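Polymerase X (PDB 2W9M) probably extends DNA strands from deoxyribonucleoside triphosphates as a family X repair polymerase, and carries a zinc-binding PHP domain. Local coordinates at residues L476-A490 with A502-D516. Residues are numbered along the deposited sequence; the frame is centred on the assembly and turned at random.
With ZN (zinc ion), chain D.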
loop_
_atom_site.group_PDB
_atom_site.type_symbol
_atom_site.label_atom_id
_atom_site.label_comp_id
_atom_site.label_asym_id
_atom_site.label_seq_id
_atom_site.Cartn_x
_atom_site.Cartn_y
_atom_site.Cartn_z
ATOM N N LEU A 476 15.601 -13.195 -3.176
ATOM C CA LEU A 476 14.505 -14.030 -3.657
ATOM C C LEU A 476 14.954 -15.476 -3.851
ATOM O O LEU A 476 14.198 -16.410 -3.586
ATOM C CB LEU A 476 13.920 -13.467 -4.954
ATOM C CG LEU A 476 13.177 -12.138 -4.835
ATOM C CD1 LEU A 476 12.473 -11.789 -6.139
ATOM C CD2 LEU A 476 12.178 -12.191 -3.694
ATOM N N GLY A 477 16.186 -15.655 -4.315
ATOM C CA GLY A 477 16.760 -16.983 -4.454
ATOM C C GLY A 477 16.811 -17.681 -3.108
ATOM O O GLY A 477 16.495 -18.867 -2.997
ATOM N N ALA A 478 17.199 -16.934 -2.078
ATOM C CA ALA A 478 17.243 -17.464 -0.721
ATOM C C ALA A 478 15.846 -17.842 -0.227
ATOM O O ALA A 478 15.689 -18.785 0.549
ATOM C CB ALA A 478 17.895 -16.475 0.212
ATOM N N CYS A 479 14.833 -17.112 -0.684
ATOM C CA CYS A 479 13.449 -17.434 -0.338
ATOM C C CYS A 479 13.052 -18.758 -0.970
ATOM O O CYS A 479 12.449 -19.615 -0.321
ATOM C CB CYS A 479 12.491 -16.336 -0.814
ATOM S SG CYS A 479 12.559 -14.806 0.136
ATOM N N GLU A 480 13.389 -18.911 -2.246
ATOM C CA GLU A 480 13.068 -20.122 -2.987
ATOM C C GLU A 480 13.707 -21.338 -2.327
ATOM O O GLU A 480 13.074 -22.384 -2.186
ATOM C CB GLU A 480 13.543 -19.999 -4.435
ATOM C CG GLU A 480 13.245 -21.219 -5.290
ATOM C CD GLU A 480 13.874 -21.134 -6.670
ATOM O OE1 GLU A 480 14.904 -20.440 -6.813
ATOM O OE2 GLU A 480 13.338 -21.763 -7.609
ATOM N N ALA A 481 14.962 -21.185 -1.913
ATOM C CA ALA A 481 15.732 -22.276 -1.324
ATOM C C ALA A 481 15.196 -22.692 0.040
ATOM O O ALA A 481 15.388 -23.828 0.471
ATOM C CB ALA A 481 17.206 -21.891 -1.214
ATOM N N ASN A 482 14.528 -21.771 0.724
ATOM C CA ASN A 482 13.973 -22.074 2.035
ATOM C C ASN A 482 12.458 -22.225 2.003
ATOM O O ASN A 482 11.824 -22.451 3.029
ATOM C CB ASN A 482 14.374 -21.007 3.052
ATOM C CG ASN A 482 14.340 -21.523 4.477
ATOM O OD1 ASN A 482 14.749 -22.653 4.745
ATOM N ND2 ASN A 482 13.860 -20.695 5.401
ATOM N N GLY A 483 11.880 -22.106 0.816
ATOM C CA GLY A 483 10.443 -22.226 0.664
ATOM C C GLY A 483 9.675 -21.158 1.422
ATOM O O GLY A 483 8.494 -21.331 1.722
ATOM N N THR A 484 10.334 -20.050 1.739
ATOM C CA THR A 484 9.641 -18.945 2.384
ATOM C C THR A 484 8.865 -18.108 1.368
ATOM O O THR A 484 9.400 -17.732 0.321
ATOM C CB THR A 484 10.596 -18.079 3.230
ATOM O OG1 THR A 484 10.268 -16.694 3.060
ATOM C CG2 THR A 484 12.023 -18.311 2.821
ATOM N N VAL A 485 7.592 -17.848 1.665
ATOM C CA VAL A 485 6.732 -17.107 0.744
ATOM C C VAL A 485 6.993 -15.609 0.816
ATOM O O VAL A 485 7.239 -15.067 1.887
ATOM C CB VAL A 485 5.230 -17.442 0.947
ATOM C CG1 VAL A 485 5.039 -18.351 2.136
ATOM C CG2 VAL A 485 4.398 -16.179 1.069
ATOM N N VAL A 486 6.970 -14.952 -0.340
ATOM C CA VAL A 486 7.287 -13.535 -0.418
ATOM C C VAL A 486 6.010 -12.709 -0.542
ATOM O O VAL A 486 5.086 -13.076 -1.271
ATOM C CB VAL A 486 8.276 -13.231 -1.571
ATOM C CG1 VAL A 486 7.946 -14.059 -2.783
ATOM C CG2 VAL A 486 8.272 -11.748 -1.913
ATOM N N GLU A 487 5.955 -11.603 0.190
ATOM C CA GLU A 487 4.733 -10.820 0.292
ATOM C C GLU A 487 4.595 -9.812 -0.838
ATOM O O GLU A 487 5.563 -9.169 -1.239
ATOM C CB GLU A 487 4.685 -10.104 1.647
ATOM C CG GLU A 487 3.642 -8.995 1.762
ATOM C CD GLU A 487 3.545 -8.434 3.178
ATOM O OE1 GLU A 487 2.947 -9.112 4.041
ATOM O OE2 GLU A 487 4.065 -7.321 3.431
ATOM N N ILE A 488 3.382 -9.699 -1.362
ATOM C CA ILE A 488 3.018 -8.584 -2.216
ATOM C C ILE A 488 2.135 -7.681 -1.370
ATOM O O ILE A 488 0.936 -7.917 -1.229
ATOM C CB ILE A 488 2.261 -9.041 -3.473
ATOM C CG1 ILE A 488 3.163 -9.906 -4.357
ATOM C CG2 ILE A 488 1.743 -7.841 -4.250
ATOM C CD1 ILE A 488 2.450 -10.492 -5.554
ATOM N N ASN A 489 2.747 -6.662 -0.779
ATOM C CA ASN A 489 2.057 -5.806 0.171
ATOM C C ASN A 489 1.024 -4.952 -0.540
ATOM O O ASN A 489 1.362 -4.118 -1.381
ATOM C CB ASN A 489 3.065 -4.946 0.937
ATOM C CG ASN A 489 2.484 -4.349 2.199
ATOM O OD1 ASN A 489 1.581 -3.518 2.146
ATOM N ND2 ASN A 489 3.003 -4.770 3.345
ATOM N N ALA A 490 -0.239 -5.180 -0.206
ATOM C CA ALA A 490 -1.351 -4.534 -0.894
ATOM C C ALA A 490 -1.556 -3.065 -0.522
ATOM O O ALA A 490 -2.301 -2.359 -1.200
ATOM C CB ALA A 490 -2.640 -5.325 -0.677
ATOM N N ALA A 502 7.677 -9.911 -9.429
ATOM C CA ALA A 502 6.769 -11.048 -9.297
ATOM C C ALA A 502 6.559 -11.744 -10.640
ATOM O O ALA A 502 6.453 -12.965 -10.706
ATOM C CB ALA A 502 5.436 -10.597 -8.726
ATOM N N LEU A 503 6.491 -10.956 -11.708
ATOM C CA LEU A 503 6.347 -11.493 -13.058
ATOM C C LEU A 503 7.534 -12.383 -13.410
ATOM O O LEU A 503 7.367 -13.444 -14.001
ATOM C CB LEU A 503 6.219 -10.356 -14.082
ATOM C CG LEU A 503 6.059 -10.759 -15.550
ATOM C CD1 LEU A 503 4.826 -11.624 -15.746
ATOM C CD2 LEU A 503 5.995 -9.527 -16.436
ATOM N N ARG A 504 8.731 -11.945 -13.035
ATOM C CA ARG A 504 9.947 -12.696 -13.325
ATOM C C ARG A 504 10.080 -13.969 -12.494
ATOM O O ARG A 504 10.724 -14.925 -12.918
ATOM C CB ARG A 504 11.182 -11.814 -13.117
ATOM C CG ARG A 504 11.389 -10.772 -14.202
ATOM C CD ARG A 504 12.575 -9.865 -13.903
ATOM N NE ARG A 504 13.849 -10.578 -13.930
ATOM C CZ ARG A 504 14.692 -10.651 -12.904
ATOM N NH1 ARG A 504 14.403 -10.050 -11.760
ATOM N NH2 ARG A 504 15.834 -11.316 -13.022
ATOM N N TRP A 505 9.476 -13.977 -11.308
ATOM C CA TRP A 505 9.667 -15.070 -10.352
ATOM C C TRP A 505 8.420 -15.927 -10.140
ATOM O O TRP A 505 8.408 -16.795 -9.265
ATOM C CB TRP A 505 10.134 -14.519 -8.999
ATOM C CG TRP A 505 11.582 -14.142 -8.954
ATOM C CD1 TRP A 505 12.140 -12.966 -9.364
ATOM C CD2 TRP A 505 12.663 -14.947 -8.460
ATOM N NE1 TRP A 505 13.502 -12.988 -9.159
ATOM C CE2 TRP A 505 13.847 -14.197 -8.604
ATOM C CE3 TRP A 505 12.743 -16.232 -7.908
ATOM C CZ2 TRP A 505 15.095 -14.685 -8.222
ATOM C CZ3 TRP A 505 13.980 -16.717 -7.527
ATOM C CH2 TRP A 505 15.140 -15.946 -7.686
ATOM N N ARG A 506 7.382 -15.689 -10.938
ATOM C CA ARG A 506 6.100 -16.370 -10.753
ATOM C C ARG A 506 6.180 -17.894 -10.794
ATOM O O ARG A 506 5.297 -18.577 -10.275
ATOM C CB ARG A 506 5.050 -15.874 -11.755
ATOM C CG ARG A 506 5.549 -15.664 -13.176
ATOM C CD ARG A 506 4.373 -15.605 -14.142
ATOM N NE ARG A 506 4.073 -16.927 -14.684
ATOM C CZ ARG A 506 2.847 -17.392 -14.895
ATOM N NH1 ARG A 506 1.795 -16.647 -14.592
ATOM N NH2 ARG A 506 2.673 -18.608 -15.397
ATOM N N GLU A 507 7.231 -18.423 -11.409
ATOM C CA GLU A 507 7.394 -19.866 -11.541
ATOM C C GLU A 507 8.121 -20.457 -10.342
ATOM O O GLU A 507 8.097 -21.668 -10.133
ATOM C CB GLU A 507 8.185 -20.198 -12.807
ATOM C CG GLU A 507 7.635 -19.587 -14.084
ATOM C CD GLU A 507 6.534 -20.420 -14.706
ATOM O OE1 GLU A 507 5.688 -20.947 -13.953
ATOM O OE2 GLU A 507 6.516 -20.548 -15.950
ATOM N N ARG A 508 8.764 -19.600 -9.553
ATOM C CA ARG A 508 9.699 -20.071 -8.534
ATOM C C ARG A 508 9.296 -19.766 -7.087
ATOM O O ARG A 508 9.873 -20.310 -6.149
ATOM C CB ARG A 508 11.103 -19.530 -8.820
ATOM C CG ARG A 508 11.596 -19.845 -10.230
ATOM C CD ARG A 508 13.098 -20.083 -10.256
ATOM N NE ARG A 508 13.860 -18.857 -10.465
ATOM C CZ ARG A 508 15.117 -18.685 -10.065
ATOM N NH1 ARG A 508 15.745 -19.657 -9.415
ATOM N NH2 ARG A 508 15.741 -17.537 -10.302
ATOM N N LEU A 509 8.307 -18.902 -6.903
ATOM C CA LEU A 509 7.901 -18.521 -5.555
ATOM C C LEU A 509 6.405 -18.695 -5.332
ATOM O O LEU A 509 5.613 -18.671 -6.278
ATOM C CB LEU A 509 8.284 -17.067 -5.266
ATOM C CG LEU A 509 9.755 -16.686 -5.425
ATOM C CD1 LEU A 509 9.916 -15.170 -5.440
ATOM C CD2 LEU A 509 10.582 -17.309 -4.320
ATOM N N LYS A 510 6.032 -18.887 -4.071
ATOM C CA LYS A 510 4.652 -18.721 -3.655
ATOM C C LYS A 510 4.537 -17.324 -3.072
ATOM O O LYS A 510 5.448 -16.851 -2.401
ATOM C CB LYS A 510 4.264 -19.768 -2.614
ATOM C CG LYS A 510 3.994 -21.143 -3.195
ATOM C CD LYS A 510 3.061 -21.949 -2.303
ATOM C CE LYS A 510 1.599 -21.618 -2.576
ATOM N NZ LYS A 510 1.310 -20.161 -2.451
ATOM N N PHE A 511 3.427 -16.653 -3.330
ATOM C CA PHE A 511 3.273 -15.282 -2.871
ATOM C C PHE A 511 2.160 -15.156 -1.845
ATOM O O PHE A 511 1.322 -16.047 -1.701
ATOM C CB PHE A 511 3.000 -14.350 -4.051
ATOM C CG PHE A 511 4.072 -14.377 -5.098
ATOM C CD1 PHE A 511 4.034 -15.310 -6.117
ATOM C CD2 PHE A 511 5.125 -13.478 -5.053
ATOM C CE1 PHE A 511 5.024 -15.344 -7.079
ATOM C CE2 PHE A 511 6.113 -13.503 -6.011
ATOM C CZ PHE A 511 6.062 -14.440 -7.029
ATOM N N ALA A 512 2.163 -14.037 -1.132
ATOM C CA ALA A 512 1.083 -13.713 -0.222
ATOM C C ALA A 512 0.625 -12.274 -0.465
ATOM O O ALA A 512 1.412 -11.335 -0.331
ATOM C CB ALA A 512 1.541 -13.902 1.222
ATOM N N ILE A 513 -0.638 -12.103 -0.837
ATOM C CA ILE A 513 -1.197 -10.769 -1.012
ATOM C C ILE A 513 -1.745 -10.269 0.319
ATOM O O ILE A 513 -2.856 -10.615 0.714
ATOM C CB ILE A 513 -2.298 -10.744 -2.090
ATOM C CG1 ILE A 513 -1.777 -11.353 -3.391
ATOM C CG2 ILE A 513 -2.767 -9.321 -2.347
ATOM C CD1 ILE A 513 -2.842 -11.503 -4.466
ATOM N N ASN A 514 -0.947 -9.458 1.007
ATOM C CA ASN A 514 -1.269 -9.002 2.360
ATOM C C ASN A 514 -1.529 -7.500 2.418
ATOM O O ASN A 514 -0.779 -6.711 1.845
ATOM C CB ASN A 514 -0.133 -9.362 3.321
ATOM C CG ASN A 514 0.150 -10.864 3.367
ATOM O OD1 ASN A 514 -0.639 -11.676 2.875
ATOM N ND2 ASN A 514 1.282 -11.235 3.961
ATOM N N THR A 515 -2.583 -7.111 3.125
ATOM C CA THR A 515 -3.005 -5.716 3.181
ATOM C C THR A 515 -2.150 -4.863 4.125
ATOM O O THR A 515 -2.027 -3.649 3.937
ATOM C CB THR A 515 -4.470 -5.611 3.627
ATOM O OG1 THR A 515 -4.616 -6.218 4.920
ATOM C CG2 THR A 515 -5.379 -6.317 2.642
ATOM N N ASP A 516 -1.567 -5.496 5.140
ATOM C CA ASP A 516 -0.830 -4.770 6.169
ATOM C C ASP A 516 -1.734 -3.733 6.831
ATOM O O ASP A 516 -1.289 -2.641 7.190
ATOM C CB ASP A 516 0.406 -4.095 5.568
ATOM C CG ASP A 516 1.467 -3.786 6.609
ATOM O OD1 ASP A 516 1.192 -3.978 7.810
ATOM O OD2 ASP A 516 2.577 -3.350 6.231
HETATM ZN ZN ZN D . 3.233 -4.578 8.927
HETATM O O HOH W 1 8.345 -19.292 -1.808
#
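V486 and K510 begin a parallel pairing in which strand 485-489 alternates its bonds along strand 511-514. V486 N donates to K510 O, V486 O accepts from A512 N, and I488 N reaches A512 O at 2.8 Å. N514 N to I488 O is weak, but beyond it A490 N meets N514 O almost straight (2.6 Å, 174°).

The polar side chains gather at the C-terminal ends of both strands, where a parallel sheet of this kind places its active site. The amide of N514 gives ND2 to the anti lone pair of E487 OE1 (2.7 Å), its plane steeply turned against the carboxylate. N489 ND2 divides its hydrogens between E487 OE2, met from above the carboxylate plane, and D516 OD2 at 3.2 Å. That bond probably steadies the D516 carboxylate, whose atom OD1 binds the zinc ion at 2.4 Å, with H332, H334 and E401 completing the site. E487 also bonds H332, making it a second-shell residue.

Apolar contacts fill the other end. L476 lays CD1 over the five-membered ring of W505, a CH-pi contact 3.5 Å from its centroid. V486 CG1, held between backbone N and carbonyl carbon (chi1 40°), touches both L509 CD1 and the F511 ring. Toward the surface, E480 OE1 forms a salt bridge with R508 NH1, and W505 CZ3 lies over the guanidinium.

The pair belongs to a beta-alpha-beta unit with helix 499-505. Strand 511-514 borders the seven-stranded parallel sheet, strand 453-454 flanks 485-489 on its other side, and helix 549-561 packs against V485 and K510.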